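Local atomic coordinates of enolase from the environmental genome shotgun sequencing of the Sargasso Sea (PDB entry 2QGY), a protein that is of unknown function but binds magnesium and probably, like its enolase-superfamily relatives, abstracts a proton next to a substrate carboxylate. Residues Ile56-Leu70 against Gly98-Ile110. Sequence-based numbering, arbitrary orientation.
Sequences INFREKGIAIIIKEL and GLDFSSATSAIEI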
loop_
_atom_site.group_PDB
_atom_site.type_symbol
_atom_site.label_atom_id
_atom_site.label_comp_id
_atom_site.label_asym_id
_atom_site.label_seq_id
_atom_site.Cartn_x
_atom_site.Cartn_y
_atom_site.Cartn_z
ATOM N N ILE A 56 -8.603 6.899 4.799
ATOM C CA ILE A 56 -7.379 6.937 5.613
ATOM C C ILE A 56 -7.025 8.399 5.748
ATOM O O ILE A 56 -7.080 9.135 4.764
ATOM C CB ILE A 56 -6.209 6.140 4.988
ATOM C CG1 ILE A 56 -6.663 4.740 4.554
ATOM C CG2 ILE A 56 -5.071 5.999 6.021
ATOM C CD1 ILE A 56 -5.629 3.951 3.682
ATOM N N ASN A 57 -6.740 8.816 6.980
ATOM C CA ASN A 57 -6.502 10.236 7.293
ATOM C C ASN A 57 -5.426 10.823 6.379
ATOM O O ASN A 57 -4.380 10.208 6.179
ATOM C CB ASN A 57 -6.130 10.380 8.783
ATOM C CG ASN A 57 -6.262 11.812 9.315
ATOM O OD1 ASN A 57 -5.703 12.124 10.378
ATOM N ND2 ASN A 57 -6.965 12.682 8.594
ATOM N N PHE A 58 -5.693 12.006 5.817
ATOM C CA PHE A 58 -4.778 12.725 4.862
ATOM C C PHE A 58 -4.675 12.136 3.447
ATOM O O PHE A 58 -3.941 12.670 2.590
ATOM C CB PHE A 58 -3.373 12.991 5.463
ATOM C CG PHE A 58 -3.412 13.888 6.672
ATOM C CD1 PHE A 58 -3.541 15.278 6.530
ATOM C CD2 PHE A 58 -3.382 13.344 7.939
ATOM C CE1 PHE A 58 -3.614 16.106 7.661
ATOM C CE2 PHE A 58 -3.459 14.151 9.064
ATOM C CZ PHE A 58 -3.563 15.533 8.929
ATOM N N ARG A 59 -5.388 11.038 3.210
ATOM C CA ARG A 59 -5.314 10.331 1.934
ATOM C C ARG A 59 -6.674 10.268 1.254
ATOM O O ARG A 59 -6.804 9.721 0.138
ATOM C CB ARG A 59 -4.717 8.925 2.161
ATOM C CG ARG A 59 -3.292 9.059 2.683
ATOM C CD ARG A 59 -3.011 8.139 3.899
ATOM N NE ARG A 59 -2.643 6.831 3.393
ATOM C CZ ARG A 59 -1.968 5.933 4.100
ATOM N NH1 ARG A 59 -1.648 4.784 3.539
ATOM N NH2 ARG A 59 -1.628 6.208 5.359
ATOM N N GLU A 60 -7.692 10.821 1.907
ATOM C CA GLU A 60 -9.046 10.739 1.365
ATOM C C GLU A 60 -9.171 11.305 -0.048
ATOM O O GLU A 60 -9.750 10.670 -0.914
ATOM C CB GLU A 60 -10.093 11.391 2.295
ATOM C CG GLU A 60 -10.115 10.827 3.708
ATOM C CD GLU A 60 -9.246 11.597 4.697
ATOM O OE1 GLU A 60 -8.354 12.376 4.274
ATOM O OE2 GLU A 60 -9.438 11.406 5.928
ATOM N N LYS A 61 -8.629 12.504 -0.284
ATOM C CA LYS A 61 -8.707 13.104 -1.618
ATOM C C LYS A 61 -7.854 12.299 -2.614
ATOM O O LYS A 61 -8.244 12.122 -3.773
ATOM C CB LYS A 61 -8.255 14.568 -1.573
ATOM C CG LYS A 61 -9.255 15.477 -0.857
ATOM C CD LYS A 61 -9.031 16.959 -1.169
ATOM C CE LYS A 61 -7.760 17.484 -0.541
ATOM N NZ LYS A 61 -7.625 18.994 -0.636
ATOM N N GLY A 62 -6.714 11.799 -2.143
ATOM C CA GLY A 62 -5.836 10.964 -2.966
ATOM C C GLY A 62 -6.554 9.708 -3.431
ATOM O O GLY A 62 -6.500 9.352 -4.608
ATOM N N ILE A 63 -7.270 9.065 -2.514
ATOM C CA ILE A 63 -8.038 7.873 -2.852
ATOM C C ILE A 63 -9.115 8.223 -3.901
ATOM O O ILE A 63 -9.282 7.515 -4.922
ATOM C CB ILE A 63 -8.619 7.227 -1.579
ATOM C CG1 ILE A 63 -7.479 6.632 -0.701
ATOM C CG2 ILE A 63 -9.672 6.150 -1.918
ATOM C CD1 ILE A 63 -7.940 6.324 0.704
ATOM N N ALA A 64 -9.834 9.315 -3.658
ATOM C CA ALA A 64 -10.893 9.747 -4.593
ATOM C C ALA A 64 -10.367 10.023 -6.009
ATOM O O ALA A 64 -11.029 9.699 -7.013
ATOM C CB ALA A 64 -11.593 10.971 -4.039
ATOM N N ILE A 65 -9.210 10.673 -6.088
ATOM C CA ILE A 65 -8.578 10.945 -7.365
ATOM C C ILE A 65 -8.180 9.672 -8.115
ATOM O O ILE A 65 -8.373 9.569 -9.335
ATOM C CB ILE A 65 -7.392 11.934 -7.193
ATOM C CG1 ILE A 65 -7.910 13.318 -6.769
ATOM C CG2 ILE A 65 -6.496 11.976 -8.451
ATOM C CD1 ILE A 65 -8.977 13.925 -7.672
ATOM N N ILE A 66 -7.685 8.685 -7.377
ATOM C CA ILE A 66 -7.410 7.366 -7.934
ATOM C C ILE A 66 -8.682 6.678 -8.433
ATOM O O ILE A 66 -8.701 6.173 -9.557
ATOM C CB ILE A 66 -6.641 6.470 -6.922
ATOM C CG1 ILE A 66 -5.238 7.040 -6.696
ATOM C CG2 ILE A 66 -6.547 5.025 -7.447
ATOM C CD1 ILE A 66 -4.557 6.366 -5.471
ATOM N N ILE A 67 -9.745 6.673 -7.627
ATOM C CA ILE A 67 -11.018 6.167 -8.115
ATOM C C ILE A 67 -11.415 6.872 -9.413
ATOM O O ILE A 67 -11.849 6.218 -10.366
ATOM C CB ILE A 67 -12.170 6.383 -7.067
ATOM C CG1 ILE A 67 -11.909 5.516 -5.829
ATOM C CG2 ILE A 67 -13.558 6.048 -7.679
ATOM C CD1 ILE A 67 -12.800 5.867 -4.620
ATOM N N LYS A 68 -11.292 8.195 -9.439
ATOM C CA LYS A 68 -11.641 8.960 -10.628
ATOM C C LYS A 68 -10.798 8.536 -11.841
ATOM O O LYS A 68 -11.334 8.363 -12.952
ATOM C CB LYS A 68 -11.475 10.475 -10.387
ATOM C CG LYS A 68 -11.829 11.307 -11.646
ATOM C CD LYS A 68 -11.968 12.804 -11.362
ATOM C CE LYS A 68 -10.750 13.598 -11.852
ATOM N NZ LYS A 68 -10.917 15.114 -11.784
ATOM N N GLU A 69 -9.496 8.338 -11.635
ATOM C CA GLU A 69 -8.644 7.944 -12.766
ATOM C C GLU A 69 -8.920 6.542 -13.272
ATOM O O GLU A 69 -8.889 6.266 -14.504
ATOM C CB GLU A 69 -7.162 8.099 -12.438
ATOM C CG GLU A 69 -6.676 9.548 -12.331
ATOM C CD GLU A 69 -6.943 10.389 -13.587
ATOM O OE1 GLU A 69 -6.746 9.878 -14.710
ATOM O OE2 GLU A 69 -7.339 11.569 -13.449
ATOM N N LEU A 70 -9.202 5.645 -12.330
ATOM C CA LEU A 70 -9.582 4.285 -12.682
ATOM C C LEU A 70 -10.907 4.297 -13.437
ATOM O O LEU A 70 -11.072 3.608 -14.436
ATOM C CB LEU A 70 -9.649 3.403 -11.447
ATOM C CG LEU A 70 -8.282 3.126 -10.809
ATOM C CD1 LEU A 70 -8.434 2.339 -9.498
ATOM C CD2 LEU A 70 -7.333 2.397 -11.739
ATOM N N GLY A 98 -1.093 -1.732 -1.932
ATOM C CA GLY A 98 -1.090 -0.737 -0.858
ATOM C C GLY A 98 -2.519 -0.410 -0.518
ATOM O O GLY A 98 -3.410 -0.586 -1.354
ATOM N N LEU A 99 -2.744 0.083 0.696
ATOM C CA LEU A 99 -4.102 0.270 1.210
ATOM C C LEU A 99 -4.901 1.289 0.426
ATOM O O LEU A 99 -6.074 1.050 0.142
ATOM C CB LEU A 99 -4.070 0.676 2.683
ATOM C CG LEU A 99 -3.816 -0.412 3.714
ATOM C CD1 LEU A 99 -4.238 0.121 5.081
ATOM C CD2 LEU A 99 -4.604 -1.737 3.394
ATOM N N ASP A 100 -4.274 2.428 0.086
ATOM C CA ASP A 100 -4.945 3.493 -0.650
ATOM C C ASP A 100 -5.477 2.960 -1.987
ATOM O O ASP A 100 -6.651 3.158 -2.319
ATOM C CB ASP A 100 -3.999 4.689 -0.855
ATOM C CG ASP A 100 -3.368 5.151 0.456
ATOM O OD1 ASP A 100 -3.821 6.204 0.965
ATOM O OD2 ASP A 100 -2.442 4.456 1.001
ATOM N N PHE A 101 -4.642 2.234 -2.739
ATOM C CA PHE A 101 -5.085 1.745 -4.035
ATOM C C PHE A 101 -6.197 0.697 -3.857
ATOM O O PHE A 101 -7.200 0.712 -4.583
ATOM C CB PHE A 101 -3.899 1.166 -4.818
ATOM C CG PHE A 101 -4.266 0.616 -6.153
ATOM C CD1 PHE A 101 -4.542 1.482 -7.238
ATOM C CD2 PHE A 101 -4.311 -0.750 -6.362
ATOM C CE1 PHE A 101 -4.879 0.964 -8.485
ATOM C CE2 PHE A 101 -4.635 -1.255 -7.615
ATOM C CZ PHE A 101 -4.914 -0.391 -8.670
ATOM N N SER A 102 -5.999 -0.203 -2.903
ATOM C CA SER A 102 -6.939 -1.284 -2.611
ATOM C C SER A 102 -8.267 -0.701 -2.135
ATOM O O SER A 102 -9.329 -1.286 -2.420
ATOM C CB SER A 102 -6.354 -2.255 -1.536
ATOM O OG SER A 102 -5.218 -2.956 -2.049
ATOM N N SER A 103 -8.220 0.426 -1.407
ATOM C CA SER A 103 -9.478 1.118 -1.023
ATOM C C SER A 103 -10.205 1.664 -2.262
ATOM O O SER A 103 -11.436 1.563 -2.371
ATOM C CB SER A 103 -9.236 2.276 -0.068
ATOM O OG SER A 103 -8.844 1.782 1.194
ATOM N N ALA A 104 -9.429 2.262 -3.168
ATOM C CA ALA A 104 -10.002 2.771 -4.434
ATOM C C ALA A 104 -10.694 1.664 -5.242
ATOM O O ALA A 104 -11.829 1.841 -5.674
ATOM C CB ALA A 104 -8.919 3.438 -5.289
ATOM N N THR A 105 -10.014 0.534 -5.437
ATOM C CA THR A 105 -10.556 -0.541 -6.280
ATOM C C THR A 105 -11.700 -1.202 -5.545
ATOM O O THR A 105 -12.631 -1.630 -6.171
ATOM C CB THR A 105 -9.530 -1.616 -6.670
ATOM O OG1 THR A 105 -9.044 -2.308 -5.504
ATOM C CG2 THR A 105 -8.344 -0.946 -7.383
ATOM N N SER A 106 -11.626 -1.290 -4.217
ATOM C CA SER A 106 -12.802 -1.809 -3.442
ATOM C C SER A 106 -14.074 -1.027 -3.755
ATOM O O SER A 106 -15.154 -1.620 -3.952
ATOM C CB SER A 106 -12.577 -1.722 -1.922
ATOM O OG SER A 106 -11.528 -2.591 -1.595
ATOM N N ALA A 107 -13.977 0.294 -3.716
ATOM C CA ALA A 107 -15.163 1.118 -3.856
ATOM C C ALA A 107 -15.786 0.832 -5.241
ATOM O O ALA A 107 -16.993 0.673 -5.339
ATOM C CB ALA A 107 -14.841 2.585 -3.692
ATOM N N ILE A 108 -14.956 0.760 -6.273
ATOM C CA ILE A 108 -15.463 0.582 -7.638
ATOM C C ILE A 108 -16.025 -0.841 -7.742
ATOM O O ILE A 108 -17.153 -1.026 -8.210
ATOM C CB ILE A 108 -14.390 0.802 -8.705
ATOM C CG1 ILE A 108 -13.924 2.262 -8.727
ATOM C CG2 ILE A 108 -14.951 0.406 -10.102
ATOM C CD1 ILE A 108 -12.599 2.477 -9.542
ATOM N N GLU A 109 -15.286 -1.844 -7.246
ATOM C CA GLU A 109 -15.796 -3.210 -7.405
ATOM C C GLU A 109 -17.110 -3.402 -6.678
ATOM O O GLU A 109 -18.017 -4.081 -7.187
ATOM C CB GLU A 109 -14.784 -4.280 -6.979
ATOM C CG GLU A 109 -15.121 -5.656 -7.566
ATOM C CD GLU A 109 -14.331 -6.776 -6.920
ATOM O OE1 GLU A 109 -13.090 -6.853 -7.107
ATOM O OE2 GLU A 109 -14.987 -7.578 -6.241
ATOM N N ILE A 110 -17.235 -2.816 -5.499
ATOM C CA ILE A 110 -18.460 -2.938 -4.711
ATOM C C ILE A 110 -19.616 -2.315 -5.497
ATOM O O ILE A 110 -20.718 -2.872 -5.535
ATOM C CB ILE A 110 -18.298 -2.265 -3.323
ATOM C CG1 ILE A 110 -17.395 -3.151 -2.426
ATOM C CG2 ILE A 110 -19.690 -2.072 -2.631
ATOM C CD1 ILE A 110 -16.915 -2.463 -1.146
#
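R59 swings CG away from its own carbonyl carbon (chi1 -63°) and then bends at its next two torsions, while D100 holds CG beside its backbone N, anti to its carbonyl carbon; the guanidinium thus lies edge-on against the carboxylate. The grip is side-on: R59 NE donates to D100 OD1 at 2.8 Å, and R59 NH1 to D100 OD2 at 2.7 Å in a nearly straight bond. Both oxygens use their syn lone pairs, and the two planes lie 17° apart, so arginine's flat pair of donors suits carboxylate geometry here. One face of the guanidinium carries CG2 of I56, whose CD1 reaches CB of L99.

Beyond this ion pair the contact turns apolar, and helices 60-70 and 99-110 cross at -52° with their axes 8.7 Å apart. A104, small enough to permit this approach, is a knob among I63, I66, I67 and L70; beta-branched I66 brings CG2 within 3.6 Å of its CB, while I67 CG1 lies 3.6 Å from A104 CA. In return L70 enters the hole formed by F101, A104, T105 and I108, its CB 3.6 Å from I108 CD1.

The helices belong to the N-terminal domain of the enolase superfamily, where I67 and A107 also pack on strand 37-43. R59 NH2 donates to O of H96 of the second subunit, and R59 makes a cation-pi contact with F101 of that subunit. The buried opposite charges probably offset each other, and their paired bonds restrain the guanidinium's rotation, tying the loop before helix 60-70 to the first turn of helix 99-110.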